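Local structure of trimethylamine-N-oxide reductase (Haemophilus influenzae, 7L5I) at residues A40-I45 with E68-V73; A223-D228 with D512-G517. The protein probably reduces S- or N-oxides such as trimethylamine N-oxide at a molybdenum centre carried by two guanosine dinucleotide pterin cofactors. All blocks are in the same frame, centred on the assembly; numbering follows the deposited sequence.

Near the N terminus, strand 35-40 turns tightly into strand 43-50, the chain returns along strand 53-59, and contact 1 (40-45 with 68-73) closes this short loop by bringing the approach to helix 73-78 against the turn. Contact 2 (223-228 with 512-517) opens only later and closes a far longer loop of 283 residues, so the two follow in series, neither enclosing nor crossing the other. They nonetheless meet in space, their centres 11 Å apart: the Ala40-His41 backbone carbonyls receive probable hydrogen bonds from Ser226 OG and Ala223 N. The small N-terminal antiparallel sheet is thereby tied to the mixed sheet that strand 226-227 edges.

Contact 1 (A40-I45 with E68-V73); sequences AHWGSI and ELQTVV
The side-chain nitrogen of Gln70 is gripped twice: NE2 donates to Trp42 O at 2.9 Å, nearly straight at 161°, and also bonds Gln229 OE1. Trp42 belongs to the type I turn (Ala40 to Gly43) of the two-residue beta hairpin joining strands 35-40 and 43-50, so one glutamine from a short 3-10 segment pins the hairpin's tip. The acceptor lies almost in the amide plane of Gln70, and the donor in the carbonyl plane of Trp42; the side chain, extended beyond CG, delivers the amide there.

Both faces of the Trp42 indole are covered. Leu69 CB sits over one face in a CH-pi contact, 4.0 Å from the centroid of the five-membered ring, while Ala40 CB lies against the opposite face. With CG between the backbone N and the carbonyl carbon (chi1 42°), the indole sets a face against Leu69. Leu69 O also stands over the ring, 3.3 Å from Trp42 NE1, but the angle is too poor for a hydrogen bond. The leucine side chain lies about 5 Å from a bound pterin dinucleotide, so this buried patch connects the N-terminal sheet to the cofactor's surroundings.

Farther along, the Ile45 methyl CD1 presses on the aliphatic stem of Gln70, 3.4 Å from CG. Past it, Ile45 and Val73, the latter on helix 73-78, touch through their CG2 methyls at 4.2 Å.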
ATOM      1  N   ALA A  40     -14.090   5.693   7.829  1.00 11.99           N
ATOM      2  CA  ALA A  40     -13.310   4.597   7.276  1.00 12.82           C
ATOM      3  C   ALA A  40     -12.043   5.185   6.660  1.00 12.70           C
ATOM      4  O   ALA A  40     -11.867   6.399   6.617  1.00 12.17           O
ATOM      5  CB  ALA A  40     -14.094   3.802   6.229  1.00 13.65           C
ATOM      6  N   HIS A  41     -11.155   4.303   6.161  1.00 12.45           N
ATOM      7  CA  HIS A  41      -9.994   4.802   5.434  1.00 11.85           C
ATOM      8  C   HIS A  41     -10.439   5.748   4.321  1.00 10.70           C
ATOM      9  O   HIS A  41      -9.736   6.714   3.991  1.00 11.93           O
ATOM     10  CB  HIS A  41      -9.214   3.640   4.846  1.00 10.52           C
ATOM     11  CG  HIS A  41      -8.475   2.796   5.835  1.00 11.11           C
ATOM     12  ND1 HIS A  41      -7.547   3.302   6.722  1.00 12.73           N
ATOM     13  CD2 HIS A  41      -8.497   1.457   6.043  1.00 10.32           C
ATOM     14  CE1 HIS A  41      -7.012   2.311   7.412  1.00 13.42           C
ATOM     15  NE2 HIS A  41      -7.567   1.181   7.010  1.00 11.66           N
ATOM     16  N   TRP A  42     -11.612   5.491   3.737  1.00 11.90           N
ATOM     17  CA  TRP A  42     -12.150   6.285   2.642  1.00 12.62           C
ATOM     18  C   TRP A  42     -13.036   7.461   3.117  1.00 12.85           C
ATOM     19  O   TRP A  42     -13.803   8.006   2.317  1.00 14.16           O
ATOM     20  CB  TRP A  42     -12.916   5.357   1.662  1.00 12.13           C
ATOM     21  CG  TRP A  42     -13.781   4.308   2.312  1.00 11.34           C
ATOM     22  CD1 TRP A  42     -15.061   4.470   2.730  1.00 12.79           C
ATOM     23  CD2 TRP A  42     -13.427   2.942   2.621  1.00 11.33           C
ATOM     24  NE1 TRP A  42     -15.533   3.312   3.284  1.00 12.11           N
ATOM     25  CE2 TRP A  42     -14.555   2.351   3.221  1.00 11.68           C
ATOM     26  CE3 TRP A  42     -12.281   2.163   2.417  1.00 11.53           C
ATOM     27  CZ2 TRP A  42     -14.564   1.035   3.646  1.00 13.31           C
ATOM     28  CZ3 TRP A  42     -12.282   0.854   2.871  1.00 12.36           C
ATOM     29  CH2 TRP A  42     -13.423   0.294   3.464  1.00 12.61           C
ATOM     30  N   GLY A  43     -12.894   7.911   4.366  1.00 11.22           N
ATOM     31  CA  GLY A  43     -13.403   9.205   4.778  1.00 13.08           C
ATOM     32  C   GLY A  43     -14.421   9.127   5.903  1.00 14.13           C
ATOM     33  O   GLY A  43     -14.831   8.063   6.342  1.00 14.43           O
ATOM     34  N   SER A  44     -14.859  10.312   6.325  1.00 13.68           N
ATOM     35  CA  SER A  44     -15.967  10.409   7.275  1.00 11.29           C
ATOM     36  C   SER A  44     -17.268  10.054   6.565  1.00 13.72           C
ATOM     37  O   SER A  44     -17.542  10.555   5.475  1.00 14.80           O
ATOM     38  CB  SER A  44     -16.017  11.828   7.845  1.00 15.80           C
ATOM     39  OG  SER A  44     -17.029  11.976   8.849  1.00 18.84           O
ATOM     40  N   ILE A  45     -18.087   9.221   7.206  1.00 13.82           N
ATOM     41  CA  ILE A  45     -19.259   8.612   6.578  1.00 12.44           C
ATOM     42  C   ILE A  45     -20.504   8.959   7.391  1.00 15.85           C
ATOM     43  O   ILE A  45     -20.511   8.758   8.610  1.00 16.60           O
ATOM     44  CB  ILE A  45     -19.123   7.075   6.521  1.00 16.97           C
ATOM     45  CG1 ILE A  45     -17.822   6.655   5.863  1.00 21.63           C
ATOM     46  CG2 ILE A  45     -20.327   6.452   5.810  1.00 15.39           C
ATOM     47  CD1 ILE A  45     -17.581   7.264   4.577  1.00 25.71           C
ATOM     48  N   GLU A  68     -17.212   6.488  -4.278  1.00 14.82           N
ATOM     49  CA  GLU A  68     -18.172   5.391  -4.183  1.00 14.21           C
ATOM     50  C   GLU A  68     -17.826   4.388  -3.094  1.00 13.48           C
ATOM     51  O   GLU A  68     -18.699   3.621  -2.670  1.00 15.32           O
ATOM     52  CB  GLU A  68     -18.256   4.677  -5.536  1.00 15.70           C
ATOM     53  CG  GLU A  68     -18.687   5.559  -6.716  1.00 22.23           C
ATOM     54  CD  GLU A  68     -17.566   6.385  -7.347  1.00 26.90           C
ATOM     55  OE1 GLU A  68     -16.396   6.297  -6.904  1.00 18.06           O
ATOM     56  OE2 GLU A  68     -17.861   7.136  -8.304  1.00 25.04           O
ATOM     57  N   LEU A  69     -16.577   4.380  -2.594  1.00 13.37           N
ATOM     58  CA  LEU A  69     -16.234   3.483  -1.500  1.00 15.65           C
ATOM     59  C   LEU A  69     -17.070   3.755  -0.256  1.00 15.10           C
ATOM     60  O   LEU A  69     -17.263   2.848   0.557  1.00 14.91           O
ATOM     61  CB  LEU A  69     -14.744   3.596  -1.164  1.00 15.46           C
ATOM     62  CG  LEU A  69     -13.783   3.395  -2.331  1.00 13.80           C
ATOM     63  CD1 LEU A  69     -12.361   3.555  -1.802  1.00 15.43           C
ATOM     64  CD2 LEU A  69     -13.956   2.046  -2.972  1.00 16.22           C
ATOM     65  N   GLN A  70     -17.604   4.968  -0.123  1.00 14.98           N
ATOM     66  CA  GLN A  70     -18.371   5.368   1.037  1.00 15.01           C
ATOM     67  C   GLN A  70     -19.798   4.844   1.041  1.00 15.14           C
ATOM     68  O   GLN A  70     -20.511   5.065   2.029  1.00 15.02           O
ATOM     69  CB  GLN A  70     -18.413   6.905   1.130  1.00 15.11           C
ATOM     70  CG  GLN A  70     -17.028   7.550   1.203  1.00 13.81           C
ATOM     71  CD  GLN A  70     -17.033   9.047   0.929  1.00 17.79           C
ATOM     72  OE1 GLN A  70     -17.946   9.589   0.291  1.00 20.16           O
ATOM     73  NE2 GLN A  70     -15.963   9.719   1.363  1.00 18.25           N
ATOM     74  N   THR A  71     -20.239   4.192  -0.032  1.00 14.44           N
ATOM     75  CA  THR A  71     -21.658   3.958  -0.252  1.00 13.46           C
ATOM     76  C   THR A  71     -22.107   2.542   0.089  1.00 14.37           C
ATOM     77  O   THR A  71     -23.279   2.221  -0.130  1.00 15.29           O
ATOM     78  CB  THR A  71     -22.032   4.269  -1.713  1.00 16.79           C
ATOM     79  OG1 THR A  71     -21.344   3.364  -2.598  1.00 18.31           O
ATOM     80  CG2 THR A  71     -21.687   5.718  -2.072  1.00 19.13           C
ATOM     81  N   VAL A  72     -21.240   1.700   0.652  1.00 11.67           N
ATOM     82  CA  VAL A  72     -21.586   0.284   0.805  1.00 12.31           C
ATOM     83  C   VAL A  72     -21.466  -0.240   2.236  1.00 13.76           C
ATOM     84  O   VAL A  72     -21.177  -1.418   2.449  1.00 12.89           O
ATOM     85  CB  VAL A  72     -20.742  -0.587  -0.165  1.00 18.73           C
ATOM     86  CG1 VAL A  72     -21.154  -0.316  -1.620  1.00 18.41           C
ATOM     87  CG2 VAL A  72     -19.240  -0.349  -0.000  1.00 17.12           C
ATOM     88  N   VAL A  73     -21.809   0.601   3.222  1.00 13.99           N
ATOM     89  CA  VAL A  73     -21.782   0.168   4.617  1.00 14.88           C
ATOM     90  C   VAL A  73     -22.755  -0.997   4.832  1.00 14.86           C
ATOM     91  O   VAL A  73     -22.431  -1.990   5.492  1.00 13.40           O
ATOM     92  CB  VAL A  73     -22.087   1.342   5.562  1.00 14.29           C
ATOM     93  CG1 VAL A  73     -22.299   0.849   7.007  1.00 15.60           C
ATOM     94  CG2 VAL A  73     -20.951   2.337   5.563  1.00 14.65           C
TER

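Contact 2 (A223-D228 with D512-G517); sequences AWMSTD and DLTMAG
The carboxylate of Asp228 has the carbonyl oxygen of Gly517 over one of its faces, with Gly517 O 3.7 Å from Asp228 CG. Its own oxygens are held by other partners: OD2 bonds Ser520 OG and OD1 the backbone N of Lys230. A chi1 of 67° sets CG between the backbone N and the carbonyl carbon, and the N-H of Asp228 donates to the same Gly517 O at 3.2 Å, in the carbonyl plane and on a lone pair. Asn390 ND2 is a further partner of this oxygen.

The backbones run parallel. Gly517 N donates to Ser226 O at 2.9 Å, tilted out of the carbonyl plane, and Ala516 CA adds a CH...O contact to that oxygen. Where the pairing starts, the bond from Ser226 N to Met515 O is weak, bent to 134°.

Met225 packs against this end. Its CB rests 3.3 Å from Met515 O, and its sulfur lies 3.9 Å from Met515 CB, the two methionine side chains side by side and pointing the same way. A bend at chi3 (-68°) brings the Met225 CE methyl over to Gly517, 4.0 Å from its CA. Ser226 CB meets the Thr514 CG2 methyl, and Ser226 and Ala516, on one face of the sheet, both pack on Tyr525, while Ser226 OG turns to Ala40 O.

This is a short run of parallel pairing, two bridges long, at the edge of a mixed sheet, strand 226-227 flanking strand 512-517, within the molybdopterin oxidoreductase fold and with the side chain of Ala223 about 8 Å from a bound pterin dinucleotide.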
ATOM      1  N   ALA A 223      -6.964   6.986   3.011  1.00 10.11           N
ATOM      2  CA  ALA A 223      -5.821   7.359   3.837  1.00 12.88           C
ATOM      3  C   ALA A 223      -5.657   6.310   4.935  1.00 12.21           C
ATOM      4  O   ALA A 223      -6.564   5.530   5.228  1.00 11.11           O
ATOM      5  CB  ALA A 223      -5.991   8.759   4.435  1.00 14.03           C
ATOM      6  N   TRP A 224      -4.446   6.270   5.511  1.00 10.69           N
ATOM      7  CA  TRP A 224      -4.172   5.340   6.600  1.00 11.71           C
ATOM      8  C   TRP A 224      -5.055   5.628   7.801  1.00 12.64           C
ATOM      9  O   TRP A 224      -5.520   4.706   8.472  1.00 13.88           O
ATOM     10  CB  TRP A 224      -2.690   5.412   6.976  1.00 14.22           C
ATOM     11  CG  TRP A 224      -2.334   4.521   8.125  1.00 13.00           C
ATOM     12  CD1 TRP A 224      -2.051   4.922   9.422  1.00 15.70           C
ATOM     13  CD2 TRP A 224      -2.222   3.094   8.112  1.00 12.38           C
ATOM     14  NE1 TRP A 224      -1.797   3.821  10.211  1.00 16.37           N
ATOM     15  CE2 TRP A 224      -1.875   2.689   9.422  1.00 15.15           C
ATOM     16  CE3 TRP A 224      -2.367   2.115   7.125  1.00 13.98           C
ATOM     17  CZ2 TRP A 224      -1.678   1.352   9.758  1.00 15.74           C
ATOM     18  CZ3 TRP A 224      -2.177   0.763   7.474  1.00 15.72           C
ATOM     19  CH2 TRP A 224      -1.824   0.405   8.779  1.00 17.80           C
ATOM     20  N   MET A 225      -5.273   6.899   8.108  1.00 13.62           N
ATOM     21  CA  MET A 225      -6.318   7.261   9.061  1.00 13.54           C
ATOM     22  C   MET A 225      -7.613   7.338   8.261  1.00 13.40           C
ATOM     23  O   MET A 225      -8.115   6.304   7.820  1.00 14.33           O
ATOM     24  CB  MET A 225      -5.928   8.538   9.775  1.00 14.93           C
ATOM     25  CG  MET A 225      -4.746   8.240  10.681  1.00 22.77           C
ATOM     26  SD  MET A 225      -4.113   9.663  11.578  1.00 28.80           S
ATOM     27  CE  MET A 225      -3.429  10.604  10.252  1.00 32.10           C
ATOM     28  N   SER A 226      -8.132   8.524   8.021  1.00 13.27           N
ATOM     29  CA  SER A 226      -9.356   8.670   7.231  1.00 11.49           C
ATOM     30  C   SER A 226      -9.150   9.827   6.268  1.00 11.30           C
ATOM     31  O   SER A 226      -8.803  10.925   6.696  1.00 14.71           O
ATOM     32  CB  SER A 226     -10.550   8.901   8.167  1.00 13.36           C
ATOM     33  OG  SER A 226     -11.762   9.040   7.471  1.00 15.19           O
ATOM     34  N   THR A 227      -9.361   9.608   4.970  1.00 11.76           N
ATOM     35  CA  THR A 227      -8.978  10.656   4.026  1.00 11.98           C
ATOM     36  C   THR A 227      -9.671  11.989   4.311  1.00 15.07           C
ATOM     37  O   THR A 227     -10.889  12.050   4.487  1.00 13.43           O
ATOM     38  CB  THR A 227      -9.256  10.230   2.578  1.00 11.26           C
ATOM     39  OG1 THR A 227      -8.923  11.334   1.723  1.00 14.54           O
ATOM     40  CG2 THR A 227     -10.711   9.815   2.328  1.00 13.42           C
ATOM     41  N   ASP A 228      -8.879  13.080   4.308  1.00 14.95           N
ATOM     42  CA  ASP A 228      -9.442  14.428   4.456  1.00 13.19           C
ATOM     43  C   ASP A 228     -10.092  14.950   3.186  1.00 14.17           C
ATOM     44  O   ASP A 228     -10.771  15.987   3.244  1.00 15.49           O
ATOM     45  CB  ASP A 228      -8.372  15.415   4.980  1.00 17.67           C
ATOM     46  CG  ASP A 228      -7.218  15.686   3.999  1.00 17.59           C
ATOM     47  OD1 ASP A 228      -7.372  15.618   2.775  1.00 15.10           O
ATOM     48  OD2 ASP A 228      -6.104  16.022   4.498  1.00 17.20           O
ATOM     49  N   ASP A 512     -15.178   4.298  18.132  1.00 11.81           N
ATOM     50  CA  ASP A 512     -13.759   4.596  17.922  1.00 12.85           C
ATOM     51  C   ASP A 512     -13.582   6.066  17.540  1.00 12.11           C
ATOM     52  O   ASP A 512     -14.534   6.855  17.524  1.00 12.21           O
ATOM     53  CB  ASP A 512     -13.175   3.669  16.857  1.00 13.28           C
ATOM     54  CG  ASP A 512     -11.720   3.266  17.143  1.00 16.35           C
ATOM     55  OD1 ASP A 512     -10.977   4.032  17.797  1.00 15.98           O
ATOM     56  OD2 ASP A 512     -11.324   2.173  16.662  1.00 15.98           O
ATOM     57  N   LEU A 513     -12.323   6.444  17.309  1.00 12.71           N
ATOM     58  CA  LEU A 513     -11.932   7.779  16.884  1.00 10.39           C
ATOM     59  C   LEU A 513     -10.866   7.643  15.814  1.00 12.98           C
ATOM     60  O   LEU A 513     -10.088   6.690  15.827  1.00 13.74           O
ATOM     61  CB  LEU A 513     -11.301   8.608  18.014  1.00 14.32           C
ATOM     62  CG  LEU A 513     -12.135   8.949  19.237  1.00 16.49           C
ATOM     63  CD1 LEU A 513     -11.202   9.369  20.350  1.00 17.09           C
ATOM     64  CD2 LEU A 513     -13.084  10.046  18.852  1.00 18.50           C
ATOM     65  N   THR A 514     -10.828   8.604  14.893  1.00 12.09           N
ATOM     66  CA  THR A 514      -9.737   8.718  13.932  1.00 12.60           C
ATOM     67  C   THR A 514      -9.549  10.191  13.583  1.00 13.95           C
ATOM     68  O   THR A 514     -10.177  11.079  14.168  1.00 13.67           O
ATOM     69  CB  THR A 514      -9.982   7.818  12.693  1.00 15.23           C
ATOM     70  OG1 THR A 514      -8.783   7.778  11.872  1.00 14.47           O
ATOM     71  CG2 THR A 514     -11.146   8.327  11.854  1.00 14.80           C
ATOM     72  N   MET A 515      -8.590  10.458  12.699  1.00 15.82           N
ATOM     73  CA  MET A 515      -8.299  11.804  12.248  1.00 16.57           C
ATOM     74  C   MET A 515      -8.461  11.902  10.741  1.00 17.47           C
ATOM     75  O   MET A 515      -8.256  10.913  10.016  1.00 15.09           O
ATOM     76  CB  MET A 515      -6.847  12.248  12.526  1.00 19.49           C
ATOM     77  CG  MET A 515      -6.285  12.029  13.877  1.00 28.85           C
ATOM     78  SD  MET A 515      -6.623  13.381  14.987  1.00 22.56           S
ATOM     79  CE  MET A 515      -6.217  14.946  14.187  1.00 21.99           C
ATOM     80  N   ALA A 516      -8.781  13.101  10.285  1.00 14.74           N
ATOM     81  CA  ALA A 516      -8.688  13.460   8.880  1.00 13.88           C
ATOM     82  C   ALA A 516      -7.222  13.591   8.515  1.00 15.76           C
ATOM     83  O   ALA A 516      -6.499  14.406   9.098  1.00 16.86           O
ATOM     84  CB  ALA A 516      -9.427  14.764   8.614  1.00 17.81           C
ATOM     85  N   GLY A 517      -6.778  12.790   7.541  1.00 16.61           N
ATOM     86  CA  GLY A 517      -5.358  12.642   7.347  1.00 20.03           C
ATOM     87  C   GLY A 517      -4.940  12.373   5.919  1.00 13.04           C
ATOM     88  O   GLY A 517      -5.768  12.457   5.006  1.00 14.40           O
TER